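Local atomic coordinates of penicillin-binding protein PbpB (Mycobacterium tuberculosis, PDB entry 6KGU), a protein that synthesises cross-linked peptidoglycan from lipid intermediates during cell wall biogenesis and binds penicillin. Residues S20-D23 and D27-A30; G150-D153 and V158-G161; I411-V416 and G420-E425. All coordinates share one frame; numbering follows the deposited sequence.

Interaction 1: S20-D23 and D27-A30; sequences SIVD and DRLA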
loop_
_atom_site.group_PDB
_atom_site.type_symbol
_atom_site.label_atom_id
_atom_site.label_comp_id
_atom_site.label_asym_id
_atom_site.label_seq_id
_atom_site.Cartn_x
_atom_site.Cartn_y
_atom_site.Cartn_z
ATOM N N SER A 20 -9.561 24.602 -7.685
ATOM C CA SER A 20 -9.277 24.066 -6.361
ATOM C C SER A 20 -8.987 22.571 -6.423
ATOM O O SER A 20 -9.321 21.888 -7.392
ATOM C CB SER A 20 -10.454 24.320 -5.413
ATOM O OG SER A 20 -10.653 25.705 -5.205
ATOM N N ILE A 21 -8.373 22.065 -5.356
ATOM C CA ILE A 21 -8.193 20.635 -5.134
ATOM C C ILE A 21 -8.941 20.305 -3.849
ATOM O O ILE A 21 -8.637 20.871 -2.793
ATOM C CB ILE A 21 -6.704 20.243 -5.020
ATOM C CG1 ILE A 21 -5.929 20.614 -6.292
ATOM C CG2 ILE A 21 -6.572 18.740 -4.695
ATOM C CD1 ILE A 21 -4.413 20.384 -6.212
ATOM N N VAL A 22 -9.930 19.410 -3.940
ATOM C CA VAL A 22 -10.779 19.068 -2.805
ATOM C C VAL A 22 -10.791 17.553 -2.643
ATOM O O VAL A 22 -10.424 16.809 -3.551
ATOM C CB VAL A 22 -12.226 19.613 -2.968
ATOM C CG1 VAL A 22 -12.212 21.097 -3.312
ATOM C CG2 VAL A 22 -12.986 18.832 -4.043
ATOM N N ASP A 23 -11.225 17.095 -1.469
ATOM C CA ASP A 23 -11.318 15.664 -1.218
ATOM C C ASP A 23 -12.674 15.153 -1.719
ATOM O O ASP A 23 -13.467 15.906 -2.286
ATOM C CB ASP A 23 -11.054 15.355 0.262
ATOM C CG ASP A 23 -12.301 15.532 1.173
ATOM O OD1 ASP A 23 -13.310 16.137 0.765
ATOM O OD2 ASP A 23 -12.243 15.061 2.339
ATOM N N ASP A 27 -14.217 18.797 0.812
ATOM C CA ASP A 27 -13.404 19.532 1.773
ATOM C C ASP A 27 -12.135 20.030 1.093
ATOM O O ASP A 27 -11.402 19.250 0.479
ATOM C CB ASP A 27 -13.061 18.638 2.960
ATOM C CG ASP A 27 -12.458 19.406 4.106
ATOM O OD1 ASP A 27 -12.998 20.481 4.445
ATOM O OD2 ASP A 27 -11.428 18.947 4.655
ATOM N N ARG A 28 -11.875 21.332 1.188
ATOM C CA ARG A 28 -10.816 21.929 0.384
ATOM C C ARG A 28 -9.440 21.537 0.903
ATOM O O ARG A 28 -9.178 21.583 2.107
ATOM C CB ARG A 28 -10.960 23.448 0.362
ATOM C CG ARG A 28 -12.224 23.926 -0.360
ATOM C CD ARG A 28 -12.348 25.445 -0.314
ATOM N NE ARG A 28 -12.422 25.948 1.057
ATOM C CZ ARG A 28 -12.426 27.238 1.381
ATOM N NH1 ARG A 28 -12.350 28.168 0.427
ATOM N NH2 ARG A 28 -12.504 27.598 2.658
ATOM N N LEU A 29 -8.564 21.143 -0.016
ATOM C CA LEU A 29 -7.141 20.972 0.248
ATOM C C LEU A 29 -6.316 22.138 -0.272
ATOM O O LEU A 29 -5.353 22.552 0.374
ATOM C CB LEU A 29 -6.645 19.663 -0.382
ATOM C CG LEU A 29 -7.202 18.402 0.284
ATOM C CD1 LEU A 29 -7.082 17.168 -0.625
ATOM C CD2 LEU A 29 -6.509 18.165 1.631
ATOM N N ALA A 30 -6.674 22.684 -1.430
ATOM C CA ALA A 30 -5.946 23.816 -1.968
ATOM C C ALA A 30 -6.939 24.681 -2.726
ATOM O O ALA A 30 -7.740 24.162 -3.504
ATOM C CB ALA A 30 -4.801 23.364 -2.885
#

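Interaction 2: G150-D153 and V158-G161; sequences GLED and VLAG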
loop_
_atom_site.group_PDB
_atom_site.type_symbol
_atom_site.label_atom_id
_atom_site.label_comp_id
_atom_site.label_asym_id
_atom_site.label_seq_id
_atom_site.Cartn_x
_atom_site.Cartn_y
_atom_site.Cartn_z
ATOM N N GLY A 150 3.932 17.833 -7.128
ATOM C CA GLY A 150 2.698 17.165 -6.767
ATOM C C GLY A 150 1.623 17.334 -7.836
ATOM O O GLY A 150 1.896 17.667 -8.994
ATOM N N LEU A 151 0.372 17.110 -7.417
ATOM C CA LEU A 151 -0.754 17.265 -8.337
ATOM C C LEU A 151 -0.905 18.710 -8.821
ATOM O O LEU A 151 -1.470 18.943 -9.895
ATOM C CB LEU A 151 -2.054 16.805 -7.677
ATOM C CG LEU A 151 -2.251 15.297 -7.472
ATOM C CD1 LEU A 151 -3.625 15.033 -6.907
ATOM C CD2 LEU A 151 -2.053 14.524 -8.773
ATOM N N GLU A 152 -0.447 19.692 -8.036
ATOM C CA GLU A 152 -0.493 21.081 -8.504
ATOM C C GLU A 152 0.273 21.225 -9.807
ATOM O O GLU A 152 -0.130 21.975 -10.705
ATOM C CB GLU A 152 0.099 22.032 -7.458
ATOM C CG GLU A 152 -0.679 22.158 -6.169
ATOM C CD GLU A 152 -1.782 23.210 -6.234
ATOM O OE1 GLU A 152 -2.369 23.428 -7.325
ATOM O OE2 GLU A 152 -2.056 23.818 -5.185
ATOM N N ASP A 153 1.378 20.497 -9.925
ATOM C CA ASP A 153 2.185 20.515 -11.133
ATOM C C ASP A 153 1.614 19.589 -12.200
ATOM O O ASP A 153 1.341 20.024 -13.320
ATOM C CB ASP A 153 3.623 20.127 -10.795
ATOM C CG ASP A 153 4.513 20.111 -12.000
ATOM O OD1 ASP A 153 4.510 21.102 -12.751
ATOM O OD2 ASP A 153 5.231 19.118 -12.185
ATOM N N VAL A 158 -5.083 21.380 -16.067
ATOM C CA VAL A 158 -6.472 21.298 -15.619
ATOM C C VAL A 158 -6.772 22.388 -14.599
ATOM O O VAL A 158 -7.835 23.025 -14.637
ATOM C CB VAL A 158 -6.765 19.894 -15.047
ATOM C CG1 VAL A 158 -8.183 19.817 -14.525
ATOM C CG2 VAL A 158 -6.529 18.822 -16.106
ATOM N N LEU A 159 -5.846 22.617 -13.664
ATOM C CA LEU A 159 -6.070 23.577 -12.591
ATOM C C LEU A 159 -5.869 25.024 -13.043
ATOM O O LEU A 159 -6.541 25.930 -12.526
ATOM C CB LEU A 159 -5.131 23.257 -11.415
ATOM C CG LEU A 159 -5.418 21.954 -10.642
ATOM C CD1 LEU A 159 -4.200 21.527 -9.803
ATOM C CD2 LEU A 159 -6.669 22.129 -9.753
ATOM N N ALA A 160 -4.937 25.265 -13.967
ATOM C CA ALA A 160 -4.596 26.635 -14.348
ATOM C C ALA A 160 -5.563 27.230 -15.362
ATOM O O ALA A 160 -5.709 28.457 -15.418
ATOM C CB ALA A 160 -3.185 26.695 -14.932
ATOM N N GLY A 161 -6.199 26.403 -16.183
ATOM C CA GLY A 161 -6.987 26.954 -17.269
ATOM C C GLY A 161 -6.117 27.699 -18.280
ATOM O O GLY A 161 -4.917 27.460 -18.413
#

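Interaction 3: I411-V416 and G420-E425; sequences IIKATV and GSRTEE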
loop_
_atom_site.group_PDB
_atom_site.type_symbol
_atom_site.label_atom_id
_atom_site.label_comp_id
_atom_site.label_asym_id
_atom_site.label_seq_id
_atom_site.Cartn_x
_atom_site.Cartn_y
_atom_site.Cartn_z
ATOM N N ILE A 411 -6.734 7.945 -7.666
ATOM C CA ILE A 411 -6.827 9.003 -6.673
ATOM C C ILE A 411 -7.602 10.213 -7.178
ATOM O O ILE A 411 -8.001 11.056 -6.354
ATOM C CB ILE A 411 -5.430 9.429 -6.167
ATOM C CG1 ILE A 411 -5.556 10.206 -4.834
ATOM C CG2 ILE A 411 -4.721 10.279 -7.206
ATOM C CD1 ILE A 411 -4.321 10.119 -3.949
ATOM N N ILE A 412 -7.826 10.327 -8.483
ATOM C CA ILE A 412 -8.675 11.368 -9.050
ATOM C C ILE A 412 -10.079 10.792 -9.155
ATOM O O ILE A 412 -10.302 9.834 -9.900
ATOM C CB ILE A 412 -8.186 11.832 -10.425
ATOM C CG1 ILE A 412 -6.673 12.044 -10.444
ATOM C CG2 ILE A 412 -8.927 13.110 -10.813
ATOM C CD1 ILE A 412 -6.210 13.122 -9.519
ATOM N N LYS A 413 -11.029 11.371 -8.413
ATOM C CA LYS A 413 -12.409 10.893 -8.507
ATOM C C LYS A 413 -13.172 11.575 -9.640
ATOM O O LYS A 413 -13.951 10.924 -10.347
ATOM C CB LYS A 413 -13.145 11.110 -7.181
ATOM C CG LYS A 413 -14.465 10.335 -7.108
ATOM C CD LYS A 413 -14.899 10.072 -5.682
ATOM C CE LYS A 413 -16.203 9.268 -5.629
ATOM N NZ LYS A 413 -16.127 7.996 -6.395
ATOM N N ALA A 414 -12.963 12.874 -9.832
ATOM C CA ALA A 414 -13.771 13.652 -10.766
ATOM C C ALA A 414 -13.125 15.019 -10.959
ATOM O O ALA A 414 -12.207 15.406 -10.229
ATOM C CB ALA A 414 -15.209 13.808 -10.254
ATOM N N THR A 415 -13.611 15.744 -11.960
ATOM C CA THR A 415 -13.250 17.141 -12.166
ATOM C C THR A 415 -14.511 17.967 -12.384
ATOM O O THR A 415 -15.457 17.516 -13.042
ATOM C CB THR A 415 -12.319 17.330 -13.365
ATOM O OG1 THR A 415 -12.989 16.899 -14.550
ATOM C CG2 THR A 415 -11.053 16.515 -13.194
ATOM N N VAL A 416 -14.524 19.178 -11.841
ATOM C CA VAL A 416 -15.678 20.062 -11.937
ATOM C C VAL A 416 -15.295 21.253 -12.802
ATOM O O VAL A 416 -14.354 21.994 -12.483
ATOM C CB VAL A 416 -16.172 20.511 -10.559
ATOM C CG1 VAL A 416 -17.436 21.347 -10.708
ATOM C CG2 VAL A 416 -16.424 19.288 -9.687
ATOM N N GLY A 420 -19.703 24.398 -13.191
ATOM C CA GLY A 420 -20.175 23.593 -12.089
ATOM C C GLY A 420 -20.627 22.210 -12.482
ATOM O O GLY A 420 -21.069 21.450 -11.612
ATOM N N SER A 421 -20.537 21.862 -13.761
ATOM C CA SER A 421 -20.859 20.515 -14.200
ATOM C C SER A 421 -19.704 19.572 -13.884
ATOM O O SER A 421 -18.536 19.880 -14.139
ATOM C CB SER A 421 -21.157 20.493 -15.694
ATOM O OG SER A 421 -19.966 20.632 -16.444
ATOM N N ARG A 422 -20.040 18.405 -13.357
ATOM C CA ARG A 422 -19.061 17.472 -12.824
ATOM C C ARG A 422 -18.975 16.240 -13.716
ATOM O O ARG A 422 -20.005 15.656 -14.077
ATOM C CB ARG A 422 -19.435 17.094 -11.388
ATOM C CG ARG A 422 -18.791 15.836 -10.867
ATOM C CD ARG A 422 -18.948 15.738 -9.363
ATOM N NE ARG A 422 -18.386 14.488 -8.870
ATOM C CZ ARG A 422 -18.054 14.256 -7.606
ATOM N NH1 ARG A 422 -18.227 15.203 -6.695
ATOM N NH2 ARG A 422 -17.550 13.074 -7.259
ATOM N N THR A 423 -17.749 15.862 -14.080
ATOM C CA THR A 423 -17.466 14.659 -14.859
ATOM C C THR A 423 -16.676 13.683 -13.988
ATOM O O THR A 423 -15.573 14.012 -13.538
ATOM C CB THR A 423 -16.671 15.009 -16.118
ATOM O OG1 THR A 423 -17.386 15.991 -16.876
ATOM C CG2 THR A 423 -16.433 13.770 -16.991
ATOM N N GLU A 424 -17.235 12.495 -13.742
ATOM C CA GLU A 424 -16.487 11.477 -13.009
ATOM C C GLU A 424 -15.305 10.980 -13.831
ATOM O O GLU A 424 -15.366 10.900 -15.059
ATOM C CB GLU A 424 -17.374 10.281 -12.643
ATOM C CG GLU A 424 -18.603 10.638 -11.859
ATOM C CD GLU A 424 -18.272 11.344 -10.564
ATOM O OE1 GLU A 424 -17.618 10.729 -9.695
ATOM O OE2 GLU A 424 -18.668 12.521 -10.419
ATOM N N GLU A 425 -14.223 10.639 -13.140
ATOM C CA GLU A 425 -13.108 9.987 -13.814
ATOM C C GLU A 425 -13.535 8.607 -14.311
ATOM O O GLU A 425 -14.236 7.883 -13.600
ATOM C CB GLU A 425 -11.913 9.839 -12.870
ATOM C CG GLU A 425 -11.141 11.120 -12.691
ATOM C CD GLU A 425 -10.451 11.531 -13.965
ATOM O OE1 GLU A 425 -9.538 10.799 -14.395
ATOM O OE2 GLU A 425 -10.847 12.568 -14.548
HETATM O O HOH W 1 -16.552 8.303 -9.157
HETATM O O HOH W 2 -14.223 7.841 -10.556
HETATM O O HOH W 3 -17.105 18.474 -15.899
HETATM O O HOH W 4 -13.044 13.872 -14.847
#

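Interaction 1: S20-D23 and D27-A30
Ile-21 and Ala-30 carry the backbone pairing: Ile-21 N donates to Ala-30 O over 2.9 Å, and the carbonyl of Ile-21 is gripped in return by two successive amides. Leu-29 N reaches Ile-21 O at 2.8 Å and Ala-30 N at 3.0 Å, so a single oxygen serves two residues and the register slips by one. Nearer the turn, Asp-23 N bonds to the carbonyl of Asp-27.

The carboxylate of Asp-23 adds a side-chain bond. Its CG stands between the backbone N and the carbonyl carbon (chi1 83°), which turns OD1 onto Asp-27 N at 2.8 Å; the amide meets this oxygen from above the carboxylate plane. OD1 also accepts from Asn-25 N, closing an Asx turn. The carboxylate planes of Asp-23 and Asp-27 are turned 64° from each other, with their OD2 atoms 4.6 Å apart. Asn-199 bonds to both, through its backbone N to Asp-23 and its ND2 to Asp-27, which probably eases the repulsion between them.

Apolar packing divides between the two faces of the sheet. On one, Ile-21 CB lies 4.2 Å from Ala-30 CB, and the CG2 branch of the isoleucine approaches Leu-29 CD1. On the other, the CG1 methyl of Val-22 rests against Arg-28 CG at 4.1 Å, while the arginine, bent at chi3, makes a cation-pi contact with Phe-31.

This is an antiparallel beta hairpin interrupted by a classic beta bulge, in which Leu-29 and Ala-30 share Ile-21 as their partner.

Interaction 2: G150-D153 and V158-G161
Glu-152 and Leu-159 mark the nearest approach of the two backbones, their CA atoms 7.4 Å apart, one in the short helix 150-154 and the other in helix 156-160, which follows almost at once. Within the first helix a weak bond of 3.0 Å joins Asp-153 N to Gly-150 O. Gly-161 is the first residue after helix 156-160 to leave helical angles, with a positive phi of 65°. The main chains are thus too far apart to bond, and the gap is spanned by one leucine.

Leu-159 points toward helix 150-154. Its CG lies opposite the carbonyl carbon (chi1 -69°), and the CD1 methyl alone makes the contact, lying 3.8 Å from Leu-151 O and 3.6 Å from Glu-152 OE1. Glu-152 starts out in the other direction, its CB directed away from helix 156-160, but a bend at chi2 (-86°) swings the carboxylate back, and the two side chains meet at roughly a right angle.

The glutamate is buried, yet its charge is probably balanced by two arginines. OE1 forms a salt bridge with Arg-18, whereas OE2 forms one with Arg-126 and accepts a hydrogen bond from Tyr-128 OH. These bonds hold the carboxylate in place beside the leucine methyl. Leu-159 also packs on Arg-18 and on Val-193, and its backbone bonds to Gly-19.

The arrangement is a pair of consecutive short helices packed on the beta-sheet through a leucine and a buried acidic residue, within the part of the chain that matches the dimerisation-domain family of penicillin-binding proteins.

Interaction 3: I411-V416 and G420-E425
Glu-425 N bonds to Lys-413 O at 2.8 Å, almost straight at the hydrogen (171°). Two further backbone bonds join Thr-415 and Thr-423 reciprocally: Thr-415 N gives to Thr-423 O at 3.1 Å, and Thr-423 N to Thr-415 O at 3.0 Å.

On the exposed strand, Arg-422 NE forms a salt bridge with Glu-424 OE2 at its syn lone pair, the modelled separation of 2.5 Å being unusually short; a weak bond from NH2 to OE1 accompanies it, with the carboxylate at the guanidinium edge. The same OE1 takes a water that also bonds to Lys-413 NZ, linking the strands where the direct separation of 4.5 Å exceeds a salt bridge; the lysine has its own salt bridge with Glu-232. Another water joins Thr-415 OG1, Thr-423 O and Glu-425 OE2 on the opposite face.

Packing fills the remainder. The Ala-414 methyl lies beside the ion pair, coming obliquely to the guanidinium, its CB 3.5 Å from Arg-422 NE. With its CG turned away from the carbonyl carbon (chi1 -78°), Glu-425 lays that atom 3.5 Å from Ile-412 CG2, while Val-416 CG2 lies against Arg-422 CB.

The two strands form an antiparallel beta hairpin at the edge of a mixed sheet. On its inner side Lys-413 and Ala-414 both face Val-194, making a classic beta bulge.

Interactions 1 and 3 are two hairpins of one mixed beta-sheet, their centres about 12 Å apart. Their nearest atoms stay about 7 Å apart, for strand 192-195 runs between strands 21-22 and 412-416. Interaction 2 lies over these strands and touches both hairpins: Leu-159 CD2 packs 3.6 Å from Ser-20 O, Ile-21 CD1 reaches Leu-159 CD1 at 3.8 Å, and Leu-151 CD1 meets Ile-412 CD1 at 4.1 Å. Interaction 3 thus brings a hairpin from the transpeptidase part of the chain alongside strands from the dimerisation part. All three lie away from the aztreonam pocket and Ser-269, which by analogy with relatives probably forms the acyl-ester intermediate.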